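Local coordinates for protein metallo-beta-lactamase (Simiduia agarivorans, PDB 6MFI) that probably hydrolyses beta-lactam antibiotics as a class B3 metallo-beta-lactamase, using a pair of zinc ions bound in its active site, at residues A[87-90]-A[91-95]; A[130-133]-A[134-138]. One frame throughout, in Å; residues are numbered along the deposited sequence.

Contact 1 (A[87-90]-A[91-95]); sequences VIVR and DNIAR
Ile88 and Asn92, one helical turn apart on helix 85-95, run side by side in the same direction, with CG2 of Ile88 3.7 Å from ND2 of Asn92. The next pair along, Val89 and Ile93, is apolar: CG1 of Val89 comes within 4.1 Å of CD1 of Ile93 as the two branched chains pass at a slant. In Ile93, CG1 lies on the side of its own backbone N and opposite the carbonyl carbon (chi1 -65°). That torsion lays the CG1-CD1 arm back over the preceding turn, where CG1 stands 3.2 Å from Val89 O. Leu77 of strand 74-78 touches both residues of this pair, and Leu122 of helix 119-126 also touches Val89.

Backbone bonds of the i to i+4 kind hold the turn. Asp91 N donates to Val87 O (3.0 Å), Asn92 N to Ile88 O (2.8 Å) and Ile93 N to Val89 O (3.0 Å); the bond from Ala94 N to Arg90 O, 3.3 Å, is weak.

The polar end of Asn92 works outside the helix. Its CG, opposite the carbonyl carbon (chi1 -80°), sits 3.3 Å from Ile88 O, while ND2 donates to two backbone carbonyls, those of Gly47 and Val59. A buried amide nitrogen is thus satisfied by main chain on two separate segments, which ties the helix to them by polar bonds, while Val89 and Ile93 pack on Leu77 of the sheet by apolar contact. The chemistry is that of an amphipathic helix in a beta-alpha-beta unit, with Asp91 and Arg95 on its exposed side and Val89 and Ile93 on the buried one.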
ATOM      1  N   VAL A  87       0.431  10.137  12.407  1.00 12.37           N
ATOM      2  CA  VAL A  87       0.275  11.545  12.754  1.00 12.49           C
ATOM      3  C   VAL A  87       0.455  12.418  11.518  1.00 12.44           C
ATOM      4  O   VAL A  87      -0.265  13.404  11.326  1.00 13.04           O
ATOM      5  CB  VAL A  87       1.261  11.929  13.873  1.00 12.44           C
ATOM      6  CG1 VAL A  87       1.068  13.381  14.282  1.00 12.54           C
ATOM      7  CG2 VAL A  87       1.091  11.003  15.068  1.00 12.68           C
ATOM      8  N   ILE A  88       1.413  12.064  10.658  1.00 12.48           N
ATOM      9  CA  ILE A  88       1.622  12.814   9.424  1.00 12.81           C
ATOM     10  C   ILE A  88       0.461  12.593   8.462  1.00 11.77           C
ATOM     11  O   ILE A  88       0.027  13.520   7.768  1.00 10.98           O
ATOM     12  CB  ILE A  88       2.972  12.423   8.794  1.00 13.76           C
ATOM     13  CG1 ILE A  88       4.121  12.816   9.724  1.00 15.08           C
ATOM     14  CG2 ILE A  88       3.141  13.077   7.431  1.00 14.17           C
ATOM     15  CD1 ILE A  88       5.293  11.863   9.688  1.00 15.70           C
ATOM     16  N   VAL A  89      -0.064  11.366   8.408  1.00 11.41           N
ATOM     17  CA  VAL A  89      -1.211  11.084   7.549  1.00 10.79           C
ATOM     18  C   VAL A  89      -2.426  11.877   8.010  1.00 11.32           C
ATOM     19  O   VAL A  89      -3.149  12.464   7.195  1.00 11.59           O
ATOM     20  CB  VAL A  89      -1.497   9.570   7.524  1.00  9.62           C
ATOM     21  CG1 VAL A  89      -2.828   9.287   6.839  1.00  9.90           C
ATOM     22  CG2 VAL A  89      -0.364   8.830   6.830  1.00  9.33           C
ATOM     23  N   ARG A  90      -2.664  11.912   9.322  1.00 11.79           N
ATOM     24  CA  ARG A  90      -3.751  12.721   9.864  1.00 13.60           C
ATOM     25  C   ARG A  90      -3.568  14.191   9.512  1.00 13.59           C
ATOM     26  O   ARG A  90      -4.529  14.873   9.134  1.00 13.93           O
ATOM     27  CB  ARG A  90      -3.823  12.547  11.380  1.00 15.50           C
ATOM     28  CG  ARG A  90      -5.030  11.778  11.874  1.00 17.23           C
ATOM     29  CD  ARG A  90      -5.236  11.991  13.364  1.00 18.85           C
ATOM     30  NE  ARG A  90      -4.094  11.535  14.153  1.00 19.98           N
ATOM     31  CZ  ARG A  90      -3.247  12.347  14.780  1.00 21.26           C
ATOM     32  NH1 ARG A  90      -3.412  13.661  14.712  1.00 22.00           N
ATOM     33  NH2 ARG A  90      -2.234  11.847  15.474  1.00 21.94           N
ATOM     34  N   ASP A  91      -2.340  14.698   9.631  1.00 12.65           N
ATOM     35  CA  ASP A  91      -2.080  16.082   9.263  1.00 12.71           C
ATOM     36  C   ASP A  91      -2.297  16.307   7.772  1.00 12.86           C
ATOM     37  O   ASP A  91      -2.892  17.310   7.375  1.00 13.52           O
ATOM     38  CB  ASP A  91      -0.657  16.469   9.661  1.00 12.86           C
ATOM     39  CG  ASP A  91      -0.414  17.961   9.585  1.00 14.16           C
ATOM     40  OD1 ASP A  91      -1.311  18.746   9.949  1.00 14.66           O
ATOM     41  OD2 ASP A  91       0.690  18.348   9.144  1.00 14.49           O
ATOM     42  N   ASN A  92      -1.848  15.373   6.931  1.00 12.64           N
ATOM     43  CA  ASN A  92      -1.931  15.576   5.486  1.00 13.21           C
ATOM     44  C   ASN A  92      -3.377  15.577   5.002  1.00 14.00           C
ATOM     45  O   ASN A  92      -3.723  16.311   4.069  1.00 14.97           O
ATOM     46  CB  ASN A  92      -1.121  14.503   4.756  1.00 12.27           C
ATOM     47  CG  ASN A  92       0.362  14.801   4.750  1.00 12.62           C
ATOM     48  OD1 ASN A  92       0.784  15.909   5.082  1.00 13.51           O
ATOM     49  ND2 ASN A  92       1.164  13.808   4.384  1.00 11.55           N
ATOM     50  N   ILE A  93      -4.232  14.757   5.614  1.00 13.17           N
ATOM     51  CA  ILE A  93      -5.647  14.756   5.254  1.00 12.25           C
ATOM     52  C   ILE A  93      -6.277  16.103   5.582  1.00 13.19           C
ATOM     53  O   ILE A  93      -7.089  16.633   4.811  1.00 11.38           O
ATOM     54  CB  ILE A  93      -6.378  13.597   5.960  1.00 11.77           C
ATOM     55  CG1 ILE A  93      -5.858  12.251   5.451  1.00  9.85           C
ATOM     56  CG2 ILE A  93      -7.883  13.698   5.753  1.00 13.63           C
ATOM     57  CD1 ILE A  93      -6.449  11.056   6.168  1.00  9.52           C
ATOM     58  N   ALA A  94      -5.905  16.686   6.725  1.00 13.08           N
ATOM     59  CA  ALA A  94      -6.427  17.996   7.092  1.00 13.89           C
ATOM     60  C   ALA A  94      -5.866  19.098   6.201  1.00 14.71           C
ATOM     61  O   ALA A  94      -6.560  20.086   5.932  1.00 12.76           O
ATOM     62  CB  ALA A  94      -6.121  18.291   8.560  1.00 14.28           C
ATOM     63  N   ARG A  95      -4.623  18.949   5.736  1.00 15.28           N
ATOM     64  CA  ARG A  95      -4.039  19.949   4.844  1.00 16.01           C
ATOM     65  C   ARG A  95      -4.826  20.053   3.545  1.00 15.27           C
ATOM     66  O   ARG A  95      -5.003  21.150   3.001  1.00 15.64           O
ATOM     67  CB  ARG A  95      -2.577  19.611   4.557  1.00 16.26           C
ATOM     68  CG  ARG A  95      -1.655  19.773   5.751  1.00 17.48           C
ATOM     69  CD  ARG A  95      -0.227  19.380   5.411  1.00 18.75           C
ATOM     70  NE  ARG A  95       0.351  20.238   4.380  1.00 20.74           N
ATOM     71  CZ  ARG A  95       1.657  20.380   4.173  1.00 22.23           C
ATOM     72  NH1 ARG A  95       2.524  19.720   4.927  1.00 22.66           N
ATOM     73  NH2 ARG A  95       2.096  21.181   3.211  1.00 23.41           N
TER

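Contact 2 (A[130-133]-A[134-138]); sequences LYAS and PAAAA
Ser133 meets Ala136 and Ala137 where strand 129-132 turns into helix 134-142, and it occupies the N-cap position. Two hydrogen bonds cross the junction. The backbone one is short: Ala137 N donates to Ser133 O at 2.7 Å, with a C=O...N angle of 171° that brings the donor almost straight on to the carbonyl. The side-chain one is the capping bond, from Ala136 N to Ser133 OG, weak at 3.4 Å. With chi1 at 61°, OG falls between the serine's own backbone N and carbonyl carbon, which turns it toward the first turn of the helix, 3.3 Å from Ala136 CB. The main partner of this buried oxygen is Gly191 O, beyond the helix; the capping bond to Ala136 N adds a weak second one.

Pro134 follows as the first helical residue. Its CD lies 3.5 Å from Ser133 CB across the peptide bond that joins the two residues, and its nitrogen carries no N-H that would need an acceptor at this open end of the helix.

Apolar contact comes from methyl groups. Ala132 CB points toward the helix and reaches Ala137 CB at 4.1 Å and Ala136 CB at 4.3 Å; the small size of these groups is consistent with the close approach of helix and strand.

The N-to-C directions of strand 130-132 and helix 134-138 differ by 124°, and their axes come within 7.7 Å. On the strand side, Ala132 bonds through its backbone to Gly165 and Val167, and Tyr131 to Leu106. Pro134 and Ala137 rest on Leu166 and Val163 of strand 163-166, while His108, just beyond strand 103-107, touches Ala132 and Ala136 and is hydrogen-bonded through NE2 to Ser133 N.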
ATOM      1  N   LEU A 130     -12.235  -1.175   9.460  1.00 13.53           N
ATOM      2  CA  LEU A 130     -10.993  -1.644   8.864  1.00 13.11           C
ATOM      3  C   LEU A 130     -11.223  -3.003   8.215  1.00 13.50           C
ATOM      4  O   LEU A 130     -11.627  -3.956   8.888  1.00 13.58           O
ATOM      5  CB  LEU A 130      -9.892  -1.722   9.920  1.00 13.35           C
ATOM      6  CG  LEU A 130      -8.593  -2.441   9.562  1.00 13.58           C
ATOM      7  CD1 LEU A 130      -7.910  -1.777   8.378  1.00 13.63           C
ATOM      8  CD2 LEU A 130      -7.682  -2.451  10.774  1.00 13.41           C
ATOM      9  N   TYR A 131     -10.974  -3.082   6.911  1.00 14.38           N
ATOM     10  CA  TYR A 131     -11.073  -4.325   6.161  1.00 15.30           C
ATOM     11  C   TYR A 131      -9.680  -4.893   5.935  1.00 14.06           C
ATOM     12  O   TYR A 131      -8.744  -4.159   5.607  1.00 12.62           O
ATOM     13  CB  TYR A 131     -11.770  -4.102   4.816  1.00 17.33           C
ATOM     14  CG  TYR A 131     -13.238  -3.755   4.922  1.00 19.54           C
ATOM     15  CD1 TYR A 131     -13.647  -2.449   5.156  1.00 20.27           C
ATOM     16  CD2 TYR A 131     -14.215  -4.732   4.782  1.00 21.46           C
ATOM     17  CE1 TYR A 131     -14.986  -2.125   5.250  1.00 21.47           C
ATOM     18  CE2 TYR A 131     -15.559  -4.418   4.875  1.00 22.35           C
ATOM     19  CZ  TYR A 131     -15.938  -3.113   5.109  1.00 22.44           C
ATOM     20  OH  TYR A 131     -17.273  -2.791   5.204  1.00 23.81           O
ATOM     21  N   ALA A 132      -9.544  -6.206   6.110  1.00 14.13           N
ATOM     22  CA  ALA A 132      -8.240  -6.841   6.007  1.00 13.54           C
ATOM     23  C   ALA A 132      -8.399  -8.281   5.545  1.00 14.00           C
ATOM     24  O   ALA A 132      -9.408  -8.930   5.825  1.00 14.87           O
ATOM     25  CB  ALA A 132      -7.491  -6.800   7.345  1.00 13.26           C
ATOM     26  N   SER A 133      -7.383  -8.770   4.834  1.00 13.87           N
ATOM     27  CA  SER A 133      -7.333 -10.174   4.468  1.00 14.71           C
ATOM     28  C   SER A 133      -7.213 -11.029   5.729  1.00 14.49           C
ATOM     29  O   SER A 133      -6.788 -10.543   6.781  1.00 13.70           O
ATOM     30  CB  SER A 133      -6.155 -10.433   3.528  1.00 14.86           C
ATOM     31  OG  SER A 133      -4.925 -10.115   4.152  1.00 14.20           O
ATOM     32  N   PRO A 134      -7.602 -12.308   5.651  1.00 15.06           N
ATOM     33  CA  PRO A 134      -7.542 -13.164   6.850  1.00 15.03           C
ATOM     34  C   PRO A 134      -6.175 -13.217   7.513  1.00 15.55           C
ATOM     35  O   PRO A 134      -6.092 -13.135   8.744  1.00 15.22           O
ATOM     36  CB  PRO A 134      -7.965 -14.536   6.308  1.00 16.15           C
ATOM     37  CG  PRO A 134      -8.858 -14.216   5.163  1.00 16.14           C
ATOM     38  CD  PRO A 134      -8.281 -12.980   4.528  1.00 15.80           C
ATOM     39  N   ALA A 135      -5.098 -13.351   6.735  1.00 16.48           N
ATOM     40  CA  ALA A 135      -3.767 -13.399   7.333  1.00 16.98           C
ATOM     41  C   ALA A 135      -3.381 -12.052   7.931  1.00 15.93           C
ATOM     42  O   ALA A 135      -2.760 -11.995   8.999  1.00 15.93           O
ATOM     43  CB  ALA A 135      -2.737 -13.842   6.296  1.00 18.59           C
ATOM     44  N   ALA A 136      -3.740 -10.956   7.259  1.00 15.54           N
ATOM     45  CA  ALA A 136      -3.443  -9.636   7.802  1.00 15.84           C
ATOM     46  C   ALA A 136      -4.297  -9.342   9.028  1.00 15.11           C
ATOM     47  O   ALA A 136      -3.817  -8.738   9.993  1.00 15.26           O
ATOM     48  CB  ALA A 136      -3.653  -8.567   6.730  1.00 15.99           C
ATOM     49  N   ALA A 137      -5.562  -9.772   9.012  1.00 14.36           N
ATOM     50  CA  ALA A 137      -6.450  -9.520  10.143  1.00 13.55           C
ATOM     51  C   ALA A 137      -5.925 -10.151  11.425  1.00 14.69           C
ATOM     52  O   ALA A 137      -6.119  -9.598  12.512  1.00 15.23           O
ATOM     53  CB  ALA A 137      -7.856 -10.034   9.834  1.00 12.56           C
ATOM     54  N   ALA A 138      -5.262 -11.306  11.320  1.00 15.18           N
ATOM     55  CA  ALA A 138      -4.676 -11.927  12.503  1.00 15.75           C
ATOM     56  C   ALA A 138      -3.540 -11.081  13.062  1.00 15.98           C
ATOM     57  O   ALA A 138      -3.359 -11.002  14.283  1.00 16.59           O
ATOM     58  CB  ALA A 138      -4.187 -13.335  12.169  1.00 16.13           C
TER

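Contact 1 is a turn inside a helix, contact 2 the capped start of one after a strand, and they follow one another along the chain. Their centres lie 24 Å apart and their nearest atoms about 12 Å, so they do not touch. The seven-stranded sheet joins them: helix 85-95 connects neighbouring parallel strands 74-78 and 103-107, and strand 129-132, which leads into contact 2, lies next to 103-107. Neither touches the zinc site: the side chains of Val89 and Ala136 are about 13 Å and 11 Å from a bound zinc ion. Val89 is about 10 Å from the side chain of His115, a ligand of the second zinc, and Ala136 about 7 Å from that of His110, a ligand of the first.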